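Local coordinates for protein inactive glucansucrase (PDB 5JBD) that belongs to glycoside hydrolase family 70 as an inactive glucansucrase, built around a TIM-type barrel and carrying a bound calcium ion, at residues L218-Q226 against A284-V292. Sequence-based numbering, arbitrary orientation.
Sequences LMNRTINNQ and AADNIDADV. With CA (calcium ion), chain C.
Gln-226 reaches Asp-291 with a nearly straight bond from NE2 to OD1 (2.8 Å, 177°); OD1 lies in the Gln-226 amide plane and offers its anti lone pair, the amide and carboxylate planes standing 50° apart. CG anti to the backbone N (chi1 -173°) and an extended chain lay the glutamine alongside the methyl of Ala-290, whose CB is 3.7 Å from Gln-226 CD. The backbones join where Ala-290 N donates to Arg-221 O (3.0 Å), the arginine sitting at the centre of an inverse gamma turn. Beside this bond, Thr-222 CG2 rests 3.3 Å from Asp-286 O, and Ile-223 CD1 packs against CB and CG of Asp-286, whose carboxylate has His-324 as polar partner. A water accepts from Ile-223 N and donates to Ala-285 O and Ile-288 O.

Behind the first shell, Asp-289 OD1 accepts a capping bond from Asp-291 N (3.0 Å); Ser-822 OG hydrogen-bonds OD2 of both aspartates, probably helping to position Asp-291. Lys-334 bonds Gln-226 OE1; Asp-294 is a second acceptor for NE2. Asn-287 O binds the calcium ion (2.4 Å) with Glu-237, Asp-243 and Asn-751. The contact joins loop 218-226 to the calcium-binding, capped turn between strand 279-282 and helix 291-304 of the TIM-type barrel.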
loop_
_atom_site.group_PDB
_atom_site.type_symbol
_atom_site.label_atom_id
_atom_site.label_comp_id
_atom_site.label_asym_id
_atom_site.label_seq_id
_atom_site.Cartn_x
_atom_site.Cartn_y
_atom_site.Cartn_z
ATOM N N LEU A 218 -20.267 -7.096 0.947
ATOM C CA LEU A 218 -20.195 -7.823 -0.328
ATOM C C LEU A 218 -18.718 -7.886 -0.661
ATOM O O LEU A 218 -18.110 -6.863 -0.956
ATOM C CB LEU A 218 -20.974 -7.116 -1.432
ATOM C CG LEU A 218 -22.469 -6.896 -1.172
ATOM C CD1 LEU A 218 -23.157 -6.324 -2.403
ATOM C CD2 LEU A 218 -23.184 -8.161 -0.708
ATOM N N MET A 219 -18.120 -9.063 -0.514
ATOM C CA MET A 219 -16.672 -9.209 -0.701
ATOM C C MET A 219 -16.351 -9.713 -2.112
ATOM O O MET A 219 -17.139 -10.409 -2.717
ATOM C CB MET A 219 -16.084 -10.161 0.333
ATOM C CG MET A 219 -16.204 -9.618 1.751
ATOM S SD MET A 219 -15.363 -10.651 2.938
ATOM C CE MET A 219 -13.652 -10.363 2.597
ATOM N N ASN A 220 -15.194 -9.313 -2.609
ATOM C CA ASN A 220 -14.656 -9.774 -3.886
ATOM C C ASN A 220 -15.473 -9.272 -5.081
ATOM O O ASN A 220 -15.431 -9.874 -6.151
ATOM C CB ASN A 220 -14.520 -11.316 -3.920
ATOM C CG ASN A 220 -13.833 -11.874 -2.686
ATOM O OD1 ASN A 220 -12.659 -11.610 -2.425
ATOM N ND2 ASN A 220 -14.572 -12.643 -1.911
ATOM N N ARG A 221 -16.155 -8.133 -4.931
ATOM C CA ARG A 221 -16.862 -7.494 -6.041
ATOM C C ARG A 221 -15.875 -6.603 -6.776
ATOM O O ARG A 221 -16.107 -5.403 -6.982
ATOM C CB ARG A 221 -18.087 -6.717 -5.558
ATOM C CG ARG A 221 -19.146 -7.565 -4.853
ATOM C CD ARG A 221 -19.642 -8.716 -5.720
ATOM N NE ARG A 221 -20.884 -9.270 -5.184
ATOM C CZ ARG A 221 -22.125 -8.881 -5.506
ATOM N NH1 ARG A 221 -22.374 -7.925 -6.412
ATOM N NH2 ARG A 221 -23.154 -9.472 -4.908
ATOM N N THR A 222 -14.800 -7.252 -7.215
ATOM C CA THR A 222 -13.568 -6.632 -7.667
ATOM C C THR A 222 -13.444 -6.810 -9.169
ATOM O O THR A 222 -13.779 -7.873 -9.695
ATOM C CB THR A 222 -12.372 -7.313 -7.004
ATOM O OG1 THR A 222 -12.516 -8.748 -7.081
ATOM C CG2 THR A 222 -12.294 -6.890 -5.515
ATOM N N ILE A 223 -12.985 -5.756 -9.842
ATOM C CA ILE A 223 -12.752 -5.760 -11.306
ATOM C C ILE A 223 -14.026 -6.211 -12.045
ATOM O O ILE A 223 -15.110 -5.652 -11.765
ATOM C CB ILE A 223 -11.465 -6.547 -11.706
ATOM C CG1 ILE A 223 -10.348 -6.366 -10.684
ATOM C CG2 ILE A 223 -10.962 -6.069 -13.062
ATOM C CD1 ILE A 223 -9.047 -7.040 -11.072
ATOM N N ASN A 224 -13.950 -7.234 -12.914
ATOM C CA ASN A 224 -15.134 -7.709 -13.639
ATOM C C ASN A 224 -16.145 -8.487 -12.794
ATOM O O ASN A 224 -17.229 -8.788 -13.285
ATOM C CB ASN A 224 -14.738 -8.511 -14.882
ATOM C CG ASN A 224 -13.911 -7.680 -15.860
ATOM O OD1 ASN A 224 -14.438 -6.759 -16.487
ATOM N ND2 ASN A 224 -12.614 -7.957 -15.939
ATOM N N ASN A 225 -15.842 -8.774 -11.523
ATOM C CA ASN A 225 -16.834 -9.403 -10.629
ATOM C C ASN A 225 -17.680 -8.401 -9.821
ATOM O O ASN A 225 -18.337 -8.783 -8.853
ATOM C CB ASN A 225 -16.169 -10.411 -9.691
ATOM C CG ASN A 225 -17.149 -11.449 -9.160
ATOM O OD1 ASN A 225 -18.022 -11.926 -9.883
ATOM N ND2 ASN A 225 -17.040 -11.762 -7.879
ATOM N N GLN A 226 -17.707 -7.141 -10.249
ATOM C CA GLN A 226 -18.498 -6.094 -9.578
ATOM C C GLN A 226 -19.950 -6.527 -9.349
ATOM O O GLN A 226 -20.497 -6.298 -8.263
ATOM C CB GLN A 226 -18.444 -4.797 -10.396
ATOM C CG GLN A 226 -19.088 -3.572 -9.751
ATOM C CD GLN A 226 -18.920 -2.324 -10.601
ATOM O OE1 GLN A 226 -18.389 -2.389 -11.706
ATOM N NE2 GLN A 226 -19.385 -1.188 -10.098
ATOM N N ALA A 284 -4.696 0.084 -4.745
ATOM C CA ALA A 284 -5.418 -1.195 -4.558
ATOM C C ALA A 284 -6.760 -1.249 -5.293
ATOM O O ALA A 284 -7.769 -1.769 -4.788
ATOM C CB ALA A 284 -5.601 -1.471 -3.056
ATOM N N ALA A 285 -6.781 -0.694 -6.501
ATOM C CA ALA A 285 -8.025 -0.626 -7.291
ATOM C C ALA A 285 -8.588 -1.995 -7.656
ATOM O O ALA A 285 -9.777 -2.076 -7.963
ATOM C CB ALA A 285 -7.826 0.198 -8.544
ATOM N N ASP A 286 -7.773 -3.055 -7.576
ATOM C CA ASP A 286 -8.255 -4.422 -7.784
ATOM C C ASP A 286 -8.805 -5.097 -6.527
ATOM O O ASP A 286 -9.259 -6.236 -6.603
ATOM C CB ASP A 286 -7.158 -5.359 -8.365
ATOM C CG ASP A 286 -6.503 -4.830 -9.668
ATOM O OD1 ASP A 286 -7.070 -3.938 -10.326
ATOM O OD2 ASP A 286 -5.413 -5.354 -10.018
ATOM N N ASN A 287 -8.739 -4.432 -5.371
ATOM C CA ASN A 287 -9.047 -5.084 -4.096
ATOM C C ASN A 287 -10.167 -4.386 -3.315
ATOM O O ASN A 287 -10.330 -4.626 -2.128
ATOM C CB ASN A 287 -7.774 -5.144 -3.256
ATOM C CG ASN A 287 -6.582 -5.648 -4.049
ATOM O OD1 ASN A 287 -5.692 -4.871 -4.356
ATOM N ND2 ASN A 287 -6.574 -6.936 -4.408
ATOM N N ILE A 288 -10.927 -3.545 -4.012
ATOM C CA ILE A 288 -12.023 -2.777 -3.445
ATOM C C ILE A 288 -13.243 -2.959 -4.355
ATOM O O ILE A 288 -13.088 -3.121 -5.557
ATOM C CB ILE A 288 -11.655 -1.282 -3.299
ATOM C CG1 ILE A 288 -11.314 -0.638 -4.659
ATOM C CG2 ILE A 288 -10.487 -1.117 -2.333
ATOM C CD1 ILE A 288 -10.707 0.755 -4.573
ATOM N N ASP A 289 -14.434 -2.939 -3.776
ATOM C CA ASP A 289 -15.686 -2.955 -4.537
ATOM C C ASP A 289 -15.580 -1.937 -5.680
ATOM O O ASP A 289 -15.338 -0.749 -5.449
ATOM C CB ASP A 289 -16.880 -2.656 -3.621
ATOM C CG ASP A 289 -18.230 -2.923 -4.283
ATOM O OD1 ASP A 289 -18.417 -2.566 -5.461
ATOM O OD2 ASP A 289 -19.130 -3.471 -3.613
ATOM N N ALA A 290 -15.703 -2.421 -6.922
ATOM C CA ALA A 290 -15.507 -1.564 -8.102
ATOM C C ALA A 290 -16.517 -0.431 -8.244
ATOM O O ALA A 290 -16.269 0.500 -9.018
ATOM C CB ALA A 290 -15.461 -2.398 -9.388
ATOM N N ASP A 291 -17.633 -0.483 -7.501
ATOM C CA ASP A 291 -18.554 0.654 -7.408
ATOM C C ASP A 291 -17.824 1.963 -7.144
ATOM O O ASP A 291 -18.223 3.004 -7.670
ATOM C CB ASP A 291 -19.550 0.485 -6.259
ATOM C CG ASP A 291 -20.506 -0.664 -6.440
ATOM O OD1 ASP A 291 -20.607 -1.257 -7.543
ATOM O OD2 ASP A 291 -21.184 -0.984 -5.433
ATOM N N VAL A 292 -16.776 1.924 -6.311
ATOM C CA VAL A 292 -16.099 3.162 -5.906
ATOM C C VAL A 292 -15.308 3.793 -7.053
ATOM O O VAL A 292 -15.099 5.001 -7.065
ATOM C CB VAL A 292 -15.214 2.998 -4.650
ATOM C CG1 VAL A 292 -16.020 2.423 -3.490
ATOM C CG2 VAL A 292 -13.962 2.169 -4.932
HETATM CA CA CA C . -10.624 -4.713 0.253
HETATM O O HOH W 1 -12.184 -3.632 -8.195
HETATM O O HOH W 2 -11.535 -2.600 0.965
#